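Local coordinates for variable region-containing chitin-binding protein 3 (Branchiostoma floridae, PDB 2FBO) that probably binds chitin and may hydrolyse it, serving as an immune-type receptor whose two tandem V-type immunoglobulin domains make up this chain, at residues R104-V109 and A241-T246; P134-H139 and C160-N165; D153-C158 and A212-I217; V168-G173 and G226-E231. All coordinates share one frame; numbering follows the deposited sequence.

Contact 1: residues R104-V109 and A241-T246; sequences RYWCQV and ADRSST
D242 OD1 is shared by R104 NH1 and the hydroxyl of S124 in the buried interface between two domains. R104 NH1 forms a salt bridge to D242 OD1 at 3.5 Å, S124 hydrogen-bonds the same oxygen, and the indole carbon W106 CH2 packs against it, 3.3 Å from D242 OD1. The pairing with R104 is one of charge alone: the guanidinium and carboxylate planes are only 25° apart, the oxygen stands well off the guanidinium plane, and no N-H is aimed at it. A241 O comes over a face of the same guanidinium, 2.6 Å from R104 NE, but the angle is too poor for a hydrogen bond. The N-H groups are spent on other acceptors: R104 NH2 serves L239 O and V138 O, and R104 NH1 serves S124 OG. The chain of R104 runs out extended and then bends at chi3 (-69°), which lays the flat head against the carbonyl of A241 and CB of D242. W106 adds the apolar part: W106 CH2 meets R243 CG at 3.6 Å, while the indole nitrogen bonds to G42 O. R243 CG reaches the ring because it stands between its own backbone N and carbonyl carbon (chi1 70°); the guanidinium beyond pairs with E231. The two strands run nearly parallel with their axes 9.4 Å apart, too far for backbone pairing, so the six-stranded sheets of the two V-type domains meet here through side chains. Such chemistry implies an interdomain joint in which buried charges are matched, and the fit of R104 probably depends on several polar partners at once.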
# COMPACT_ATOMS: atom_id res chain seq x y z
N ARG A 104 1.09 12.48 -0.17
CA ARG A 104 0.93 11.10 -0.58
C ARG A 104 -0.28 10.44 0.09
O ARG A 104 -0.40 10.43 1.31
CB ARG A 104 2.22 10.33 -0.26
CG ARG A 104 2.28 8.93 -0.86
CD ARG A 104 3.65 8.31 -0.65
NE ARG A 104 4.69 8.98 -1.44
CZ ARG A 104 4.92 8.75 -2.73
NH1 ARG A 104 4.19 7.87 -3.40
NH2 ARG A 104 5.90 9.38 -3.35
N TYR A 105 -1.17 9.89 -0.74
CA TYR A 105 -2.39 9.24 -0.27
C TYR A 105 -2.39 7.75 -0.53
O TYR A 105 -2.07 7.29 -1.62
CB TYR A 105 -3.62 9.87 -0.94
CG TYR A 105 -3.90 11.29 -0.51
CD1 TYR A 105 -3.08 12.34 -0.91
CD2 TYR A 105 -4.97 11.57 0.34
CE1 TYR A 105 -3.32 13.64 -0.48
CE2 TYR A 105 -5.22 12.86 0.77
CZ TYR A 105 -4.40 13.90 0.36
OH TYR A 105 -4.65 15.17 0.80
N TRP A 106 -2.79 6.99 0.48
CA TRP A 106 -2.83 5.54 0.37
C TRP A 106 -4.24 4.97 0.26
O TRP A 106 -5.12 5.30 1.05
CB TRP A 106 -2.16 4.89 1.59
CG TRP A 106 -0.72 5.24 1.71
CD1 TRP A 106 -0.19 6.34 2.31
CD2 TRP A 106 0.37 4.52 1.13
NE1 TRP A 106 1.18 6.36 2.13
CE2 TRP A 106 1.55 5.26 1.40
CE3 TRP A 106 0.47 3.34 0.39
CZ2 TRP A 106 2.81 4.85 0.97
CZ3 TRP A 106 1.74 2.93 -0.05
CH2 TRP A 106 2.88 3.68 0.24
N CYS A 107 -4.44 4.12 -0.74
CA CYS A 107 -5.72 3.44 -0.88
C CYS A 107 -5.46 2.07 -0.30
O CYS A 107 -4.74 1.26 -0.89
CB CYS A 107 -6.13 3.28 -2.33
SG CYS A 107 -7.74 2.43 -2.50
N GLN A 108 -6.01 1.81 0.88
CA GLN A 108 -5.84 0.53 1.54
C GLN A 108 -7.17 -0.19 1.61
O GLN A 108 -8.19 0.41 1.97
CB GLN A 108 -5.29 0.71 2.96
CG GLN A 108 -5.26 -0.57 3.79
CD GLN A 108 -4.87 -0.31 5.24
OE1 GLN A 108 -3.71 -0.05 5.55
NE2 GLN A 108 -5.85 -0.38 6.14
N VAL A 109 -7.17 -1.47 1.26
CA VAL A 109 -8.39 -2.26 1.34
C VAL A 109 -8.04 -3.52 2.11
O VAL A 109 -7.12 -4.25 1.74
CB VAL A 109 -8.92 -2.63 -0.05
CG1 VAL A 109 -10.26 -3.36 0.09
CG2 VAL A 109 -9.08 -1.38 -0.91
N ALA A 241 8.83 8.85 0.09
CA ALA A 241 8.82 7.41 0.27
C ALA A 241 7.62 6.76 -0.40
O ALA A 241 6.58 7.39 -0.58
CB ALA A 241 8.83 7.08 1.76
N ASP A 242 7.80 5.51 -0.80
CA ASP A 242 6.72 4.75 -1.41
C ASP A 242 7.02 3.28 -1.25
O ASP A 242 8.18 2.88 -1.07
CB ASP A 242 6.55 5.11 -2.89
CG ASP A 242 5.21 4.64 -3.46
OD1 ASP A 242 4.27 4.41 -2.66
OD2 ASP A 242 5.09 4.51 -4.69
N ARG A 243 5.97 2.46 -1.29
CA ARG A 243 6.13 1.03 -1.15
C ARG A 243 5.00 0.30 -1.88
O ARG A 243 3.92 0.85 -2.07
CB ARG A 243 6.14 0.63 0.33
CG ARG A 243 4.80 0.76 1.06
CD ARG A 243 4.88 0.24 2.51
NE ARG A 243 5.72 1.07 3.37
CZ ARG A 243 5.96 0.82 4.66
NH1 ARG A 243 5.44 -0.25 5.24
NH2 ARG A 243 6.74 1.64 5.36
N SER A 244 5.28 -0.93 -2.29
CA SER A 244 4.31 -1.75 -3.00
C SER A 244 4.50 -3.18 -2.52
O SER A 244 5.61 -3.56 -2.11
CB SER A 244 4.55 -1.65 -4.51
OG SER A 244 3.56 -2.37 -5.22
N SER A 245 3.45 -3.99 -2.57
CA SER A 245 3.57 -5.36 -2.09
C SER A 245 3.52 -6.43 -3.17
O SER A 245 3.07 -6.21 -4.30
CB SER A 245 2.49 -5.65 -1.04
OG SER A 245 1.24 -5.88 -1.66
N THR A 246 3.98 -7.62 -2.78
CA THR A 246 3.99 -8.78 -3.65
C THR A 246 3.71 -10.00 -2.79
O THR A 246 4.26 -10.14 -1.69
CB THR A 246 5.37 -8.99 -4.32
OG1 THR A 246 5.70 -7.86 -5.14
CG2 THR A 246 5.35 -10.24 -5.20

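Contact 2: residues P134-H139 and C160-N165; sequences PSNNVH and CTDCAN
H139 and T161 face each other as an antiparallel hydrogen-bonded pair, and two backbone bonds close the contact between them. T161 N donates to H139 O at 3.0 Å, and H139 N returns a longer bond to T161 O at 3.2 Å. One residue back, V138 CA approaches both T161 O and D162 O in CA-H...O contacts, and its branch V138 CG2 touches C163 CB at 4.1 Å. D162 reaches across with its side chain. The D162 and N136 side chains meet at a slant, their carboxylate and amide planes 53° apart, and D162 CG also comes 3.4 Å from N136 O. A water donates to D162 OD2 and to N137 O, at 2.6 Å from each, and so bridges the two segments. This is a minimal two-stranded antiparallel sheet at the surface of the second V-type domain, joining the chain that enters the domain to the turn before strand 167-175. The turn itself is closed by the disulfide C160-C163, whose SG atoms are 2.0 Å apart. Both sulfurs sit between backbone N and carbonyl carbon (chi1 60° at C160 and 40° at C163), and this turns them toward each other over the short loop. On the other segment, N137 ND2 donates to P134 O at 3.0 Å, with the acceptor close to the amide plane and the donor above the carbonyl plane, which steadies the bend around S135 and N136. Farther out, L232 of strand 226-233 packs under V138, C160 and C163, and D242 of strand 241-249 touches V138 and H139.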
# COMPACT_ATOMS: atom_id res chain seq x y z
N PRO A 134 5.76 19.57 -5.10
CA PRO A 134 6.88 19.19 -5.97
C PRO A 134 6.46 17.99 -6.81
O PRO A 134 5.60 17.21 -6.40
CB PRO A 134 7.98 18.83 -4.98
CG PRO A 134 7.68 19.69 -3.81
CD PRO A 134 6.18 19.56 -3.69
N SER A 135 7.06 17.84 -7.99
CA SER A 135 6.72 16.70 -8.84
C SER A 135 7.89 15.73 -8.88
O SER A 135 8.92 15.97 -8.24
CB SER A 135 6.37 17.17 -10.25
OG SER A 135 5.91 16.08 -11.03
N ASN A 136 7.73 14.65 -9.63
CA ASN A 136 8.78 13.64 -9.77
C ASN A 136 9.17 12.99 -8.45
O ASN A 136 10.35 12.87 -8.12
CB ASN A 136 10.01 14.27 -10.42
CG ASN A 136 9.70 14.89 -11.77
OD1 ASN A 136 9.24 14.21 -12.69
ND2 ASN A 136 9.94 16.19 -11.89
N ASN A 137 8.16 12.57 -7.69
CA ASN A 137 8.38 11.92 -6.40
C ASN A 137 8.53 10.42 -6.60
O ASN A 137 7.98 9.86 -7.56
CB ASN A 137 7.21 12.24 -5.47
CG ASN A 137 7.02 13.73 -5.27
OD1 ASN A 137 7.78 14.38 -4.56
ND2 ASN A 137 6.01 14.28 -5.93
N VAL A 138 9.26 9.76 -5.71
CA VAL A 138 9.48 8.33 -5.83
C VAL A 138 8.19 7.55 -6.03
O VAL A 138 7.15 7.89 -5.46
CB VAL A 138 10.23 7.76 -4.60
CG1 VAL A 138 9.34 7.84 -3.36
CG2 VAL A 138 10.66 6.32 -4.86
N HIS A 139 8.26 6.51 -6.86
CA HIS A 139 7.13 5.65 -7.15
C HIS A 139 7.62 4.21 -7.27
O HIS A 139 8.58 3.94 -8.00
CB HIS A 139 6.45 6.07 -8.45
CG HIS A 139 5.50 5.05 -8.99
ND1 HIS A 139 4.38 4.63 -8.30
CD2 HIS A 139 5.53 4.32 -10.13
CE1 HIS A 139 3.76 3.69 -8.99
NE2 HIS A 139 4.44 3.48 -10.11
N CYS A 160 10.93 0.84 -10.15
CA CYS A 160 10.62 2.17 -9.65
C CYS A 160 10.96 3.32 -10.60
O CYS A 160 11.58 3.13 -11.64
CB CYS A 160 11.36 2.41 -8.34
SG CYS A 160 13.18 2.28 -8.44
N THR A 161 10.55 4.52 -10.19
CA THR A 161 10.80 5.76 -10.93
C THR A 161 11.22 6.84 -9.93
O THR A 161 10.72 6.87 -8.80
CB THR A 161 9.55 6.23 -11.69
OG1 THR A 161 9.19 5.25 -12.68
CG2 THR A 161 9.81 7.55 -12.37
N ASP A 162 12.13 7.71 -10.35
CA ASP A 162 12.62 8.78 -9.49
C ASP A 162 13.07 8.17 -8.18
O ASP A 162 12.73 8.67 -7.10
CB ASP A 162 11.52 9.81 -9.25
CG ASP A 162 11.21 10.63 -10.49
OD1 ASP A 162 12.12 11.33 -10.97
OD2 ASP A 162 10.06 10.56 -10.99
N CYS A 163 13.86 7.11 -8.28
CA CYS A 163 14.36 6.38 -7.12
C CYS A 163 15.88 6.32 -7.00
O CYS A 163 16.41 5.41 -6.36
CB CYS A 163 13.82 4.95 -7.15
SG CYS A 163 13.78 4.19 -8.82
N ALA A 164 16.58 7.28 -7.60
CA ALA A 164 18.03 7.29 -7.55
C ALA A 164 18.56 7.47 -6.13
O ALA A 164 18.12 8.35 -5.40
CB ALA A 164 18.57 8.40 -8.44
N ASN A 165 19.50 6.61 -5.75
CA ASN A 165 20.12 6.67 -4.43
C ASN A 165 19.14 6.58 -3.27
O ASN A 165 19.35 7.20 -2.22
CB ASN A 165 20.96 7.94 -4.31
CG ASN A 165 22.12 7.97 -5.28
OD1 ASN A 165 21.94 7.80 -6.49
ND2 ASN A 165 23.32 8.18 -4.76
O HOH W 1 8.09 9.08 -10.07

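Contact 3: residues D153-C158 and A212-I217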
# COMPACT_ATOMS: atom_id res chain seq x y z
N ASP A 153 15.65 -20.73 -5.06
CA ASP A 153 15.87 -19.33 -4.74
C ASP A 153 15.04 -18.48 -5.69
O ASP A 153 14.66 -18.92 -6.77
CB ASP A 153 17.34 -18.94 -4.91
CG ASP A 153 18.29 -20.05 -4.55
OD1 ASP A 153 18.18 -20.63 -3.45
OD2 ASP A 153 19.18 -20.34 -5.39
N ILE A 154 14.75 -17.25 -5.27
CA ILE A 154 13.99 -16.35 -6.11
C ILE A 154 14.50 -14.94 -5.89
O ILE A 154 14.96 -14.59 -4.80
CB ILE A 154 12.48 -16.41 -5.79
CG1 ILE A 154 11.70 -15.51 -6.75
CG2 ILE A 154 12.22 -15.98 -4.36
CD1 ILE A 154 10.20 -15.57 -6.58
N THR A 155 14.44 -14.14 -6.95
CA THR A 155 14.87 -12.75 -6.89
C THR A 155 13.63 -11.89 -7.03
O THR A 155 12.98 -11.87 -8.08
CB THR A 155 15.84 -12.42 -8.02
OG1 THR A 155 17.01 -13.24 -7.90
CG2 THR A 155 16.25 -10.95 -7.96
N MET A 156 13.28 -11.19 -5.96
CA MET A 156 12.11 -10.33 -5.99
C MET A 156 12.56 -8.93 -6.37
O MET A 156 13.44 -8.36 -5.71
CB MET A 156 11.42 -10.37 -4.63
CG MET A 156 11.07 -11.79 -4.23
SD MET A 156 10.22 -11.91 -2.69
CE MET A 156 11.54 -11.52 -1.55
N THR A 157 11.98 -8.40 -7.44
CA THR A 157 12.33 -7.08 -7.93
C THR A 157 11.51 -5.95 -7.33
O THR A 157 10.46 -6.17 -6.73
CB THR A 157 12.20 -7.02 -9.46
OG1 THR A 157 10.84 -7.30 -9.84
CG2 THR A 157 13.11 -8.06 -10.11
N CYS A 158 12.02 -4.73 -7.49
CA CYS A 158 11.39 -3.52 -6.97
C CYS A 158 11.42 -2.40 -8.01
O CYS A 158 12.04 -1.37 -7.80
CB CYS A 158 12.15 -3.07 -5.72
SG CYS A 158 11.38 -1.70 -4.78
N ALA A 212 20.84 -2.57 -6.71
CA ALA A 212 20.48 -1.56 -5.73
C ALA A 212 19.24 -1.86 -4.90
O ALA A 212 19.13 -1.42 -3.76
CB ALA A 212 20.31 -0.22 -6.42
N ARG A 213 18.30 -2.64 -5.46
CA ARG A 213 17.05 -2.91 -4.75
C ARG A 213 16.60 -4.35 -4.57
O ARG A 213 16.14 -4.72 -3.50
CB ARG A 213 15.91 -2.16 -5.45
CG ARG A 213 16.15 -0.67 -5.62
CD ARG A 213 14.97 -0.05 -6.35
NE ARG A 213 14.80 -0.61 -7.69
CZ ARG A 213 15.61 -0.35 -8.72
NH1 ARG A 213 16.65 0.46 -8.56
NH2 ARG A 213 15.38 -0.91 -9.89
N ASN A 214 16.72 -5.15 -5.62
CA ASN A 214 16.27 -6.53 -5.58
C ASN A 214 16.75 -7.36 -4.40
O ASN A 214 17.92 -7.30 -4.01
CB ASN A 214 16.60 -7.22 -6.91
CG ASN A 214 16.10 -6.44 -8.10
OD1 ASN A 214 15.21 -5.60 -7.97
ND2 ASN A 214 16.67 -6.71 -9.28
N LEU A 215 15.82 -8.11 -3.82
CA LEU A 215 16.10 -8.96 -2.68
C LEU A 215 16.11 -10.41 -3.15
O LEU A 215 15.13 -10.89 -3.73
CB LEU A 215 15.04 -8.79 -1.59
CG LEU A 215 15.26 -9.63 -0.32
CD1 LEU A 215 16.60 -9.27 0.31
CD2 LEU A 215 14.12 -9.39 0.67
N VAL A 216 17.22 -11.09 -2.91
CA VAL A 216 17.34 -12.48 -3.32
C VAL A 216 17.20 -13.38 -2.10
O VAL A 216 17.94 -13.24 -1.12
CB VAL A 216 18.70 -12.75 -3.98
CG1 VAL A 216 18.77 -14.19 -4.47
CG2 VAL A 216 18.91 -11.78 -5.14
N ILE A 217 16.23 -14.29 -2.15
CA ILE A 217 16.02 -15.22 -1.05
C ILE A 217 16.39 -16.61 -1.53
O ILE A 217 15.91 -17.07 -2.57
CB ILE A 217 14.54 -15.19 -0.56
CG1 ILE A 217 14.38 -16.10 0.66
CG2 ILE A 217 13.62 -15.63 -1.66
CD1 ILE A 217 15.15 -15.65 1.88
O HOH W 2 14.15 -3.37 -9.35
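R213 can be followed along its whole length as it wraps the end of a strand pair beside C158. R213 CB packs on C158 CB at 3.9 Å; R213 CD then passes 3.5 Å from C158 O, and R213 NE donates to that same carbonyl oxygen at 2.9 Å. The bond is bent (144° at the hydrogen), with the donor above the carbonyl plane rather than in it. At the tip, R213 NH2 gives a hydrogen to a water 2.8 Å away. A bend at chi3 (-61°) curls the chain back so that its head lies alongside C158. The water in turn accepts from C158 N and donates to N214 OD1, which also takes a weak bond from C158 N; the N214 side chain lies alongside T157, and its OD1 continues the pairing just where the regular strand bonds stop. With R213 exchanged for a leucine, C158 O would probably be left without its NE bond and the water without the NH2 donor, the C158 backbone being less firmly held. Along the strands themselves, I154 with I217 and M156 with L215 form antiparallel hydrogen-bonded pairs, M156 N reaching L215 O at 2.9 Å. M156 and L215 point the same way on one face, M156 CE resting 4.0 Å from L215 CD2, while T155 and V216 meet on the other through T155 OG1 and V216 CG2. Strand 214-217 is the middle one of three, with 154-156 on one flank and 207-210 on the other. The face bearing M156 and L215 packs on W170 of strand 167-175 in the opposing sheet of the immunoglobulin sandwich, to which the disulfide C158-C230 ties it.

Contact 4: residues V168-G173 and G226-E231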
# COMPACT_ATOMS: atom_id res chain seq x y z
N VAL A 168 16.68 1.45 0.73
CA VAL A 168 15.77 0.36 0.41
C VAL A 168 15.46 -0.50 1.62
O VAL A 168 16.37 -0.95 2.32
CB VAL A 168 16.37 -0.57 -0.68
CG1 VAL A 168 15.34 -1.62 -1.08
CG2 VAL A 168 16.80 0.25 -1.88
N THR A 169 14.17 -0.71 1.89
CA THR A 169 13.76 -1.53 3.01
C THR A 169 12.64 -2.47 2.60
O THR A 169 11.63 -2.03 2.05
CB THR A 169 13.24 -0.69 4.19
OG1 THR A 169 14.22 0.29 4.55
CG2 THR A 169 12.96 -1.58 5.39
N TRP A 170 12.83 -3.76 2.84
CA TRP A 170 11.80 -4.74 2.51
C TRP A 170 11.13 -5.13 3.82
O TRP A 170 11.79 -5.21 4.87
CB TRP A 170 12.39 -5.99 1.86
CG TRP A 170 12.89 -5.78 0.46
CD1 TRP A 170 14.07 -5.19 0.08
CD2 TRP A 170 12.23 -6.17 -0.75
NE1 TRP A 170 14.18 -5.19 -1.29
CE2 TRP A 170 13.06 -5.78 -1.83
CE3 TRP A 170 11.01 -6.80 -1.04
CZ2 TRP A 170 12.72 -6.01 -3.16
CZ3 TRP A 170 10.67 -7.03 -2.37
CH2 TRP A 170 11.52 -6.64 -3.41
N TYR A 171 9.82 -5.36 3.77
CA TYR A 171 9.05 -5.75 4.95
C TYR A 171 8.21 -6.97 4.62
O TYR A 171 8.07 -7.36 3.46
CB TYR A 171 8.08 -4.64 5.38
CG TYR A 171 8.66 -3.28 5.68
CD1 TYR A 171 8.97 -2.39 4.66
CD2 TYR A 171 8.87 -2.88 7.00
CE1 TYR A 171 9.47 -1.12 4.94
CE2 TYR A 171 9.37 -1.62 7.29
CZ TYR A 171 9.67 -0.74 6.26
OH TYR A 171 10.14 0.51 6.55
N THR A 172 7.65 -7.58 5.66
CA THR A 172 6.75 -8.71 5.50
C THR A 172 5.48 -8.30 6.25
O THR A 172 5.53 -7.46 7.15
CB THR A 172 7.31 -10.02 6.12
OG1 THR A 172 7.56 -9.83 7.51
CG2 THR A 172 8.59 -10.43 5.42
N GLY A 173 4.35 -8.87 5.87
CA GLY A 173 3.10 -8.53 6.53
C GLY A 173 2.25 -7.55 5.73
O GLY A 173 2.19 -7.64 4.51
N GLY A 226 3.84 -15.55 1.99
CA GLY A 226 3.19 -14.41 2.61
C GLY A 226 3.32 -13.19 1.73
O GLY A 226 3.62 -13.31 0.53
N ARG A 227 3.10 -12.01 2.30
CA ARG A 227 3.21 -10.78 1.53
C ARG A 227 4.48 -10.05 1.92
O ARG A 227 4.83 -9.96 3.10
CB ARG A 227 1.99 -9.89 1.78
CG ARG A 227 1.93 -8.64 0.91
CD ARG A 227 0.71 -7.79 1.26
NE ARG A 227 -0.55 -8.49 1.06
CZ ARG A 227 -1.14 -8.67 -0.12
NH1 ARG A 227 -2.29 -9.33 -0.19
NH2 ARG A 227 -0.60 -8.19 -1.23
N VAL A 228 5.20 -9.56 0.92
CA VAL A 228 6.43 -8.83 1.17
C VAL A 228 6.27 -7.45 0.55
O VAL A 228 5.51 -7.28 -0.41
CB VAL A 228 7.65 -9.52 0.54
CG1 VAL A 228 7.88 -10.87 1.21
CG2 VAL A 228 7.42 -9.70 -0.95
N TRP A 229 6.98 -6.47 1.10
CA TRP A 229 6.88 -5.12 0.57
C TRP A 229 8.25 -4.54 0.28
O TRP A 229 9.20 -4.79 1.02
CB TRP A 229 6.21 -4.19 1.58
CG TRP A 229 4.82 -4.56 1.97
CD1 TRP A 229 4.45 -5.60 2.78
CD2 TRP A 229 3.62 -3.88 1.61
NE1 TRP A 229 3.08 -5.60 2.94
CE2 TRP A 229 2.55 -4.56 2.23
CE3 TRP A 229 3.35 -2.75 0.82
CZ2 TRP A 229 1.22 -4.15 2.09
CZ3 TRP A 229 2.02 -2.34 0.68
CH2 TRP A 229 0.98 -3.04 1.31
N CYS A 230 8.34 -3.76 -0.79
CA CYS A 230 9.58 -3.08 -1.10
C CYS A 230 9.31 -1.60 -0.92
O CYS A 230 8.43 -1.04 -1.59
CB CYS A 230 10.05 -3.30 -2.53
SG CYS A 230 11.56 -2.32 -2.86
N GLU A 231 10.04 -0.97 -0.02
CA GLU A 231 9.90 0.46 0.22
C GLU A 231 11.19 1.18 -0.13
O GLU A 231 12.28 0.73 0.24
CB GLU A 231 9.59 0.75 1.69
CG GLU A 231 9.69 2.23 2.02
CD GLU A 231 9.59 2.53 3.50
OE1 GLU A 231 10.44 2.02 4.27
OE2 GLU A 231 8.67 3.27 3.89
O HOH W 3 13.49 2.70 2.92
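W170 supplies a broad flat face on which C230 of the neighbouring strand rests. C230 CB sits over one face of the indole, 3.6 Å from the centroid of the W170 six-membered ring and only 6° off its normal, a CH-pi contact; C230 SG follows over the same face as a sulfur-aromatic contact. V228 CG2 fills the place at the ring's edge, 4.4 Å from W170 CZ3. This tryptophan on the disulfide is the hallmark core of an immunoglobulin domain. Were W170 replaced by alanine, C230 and its disulfide would probably lose the surface they rest on, and R213 O its indole N-H partner. On the reverse face the bumps are Y171, W229 and E231. Y171 OH donates to E231 OE1 at 2.8 Å, meeting it from above the carboxylate plane (37° out), while Y171 CE1 touches E231 CB along the ring edge. E231 gets there by an extended chain, CG lying opposite the backbone N (chi1 169°). W229 turns its indole edge across to the partner strand, W229 NE1 donating to G173 O at 2.7 Å; that oxygen is exactly in the ring plane, though the donor stands well above the carbonyl plane. G173 has backbone angles at which any side chain would jam against the preceding carbonyl. Regular antiparallel bonds join the backbones, as from Y171 N to W229 O at 2.9 Å. Both strands are central in their six-stranded sheet: 184-191 lies beyond 167-175 and 241-249 beyond 226-233. Strand 154-156 of the facing sheet lends M156 to W170 and V228, whereas R243 of strand 241-249 lies against Y171 and W229.

Contacts 1 and 4 are buried, contact 3 is partly buried, and contact 2 lies at the surface, and their chemistry follows suit. Contacts 1 and 4 share a sheet, since strands 226-233 and 241-249 are neighbours in it, but contact 1 joins two domains by charges and an aromatic ring while contact 4 pairs strands of one domain, with an apolar face on the core and a polar, aromatic face on the other side. Contacts 3 and 4 belong to the two opposed sheets of the second domain and are bolted together by the disulfide C158-C230. Contact 2 relies on backbone bonds, water and a local disulfide, and touches contact 1 at the edge of the interface.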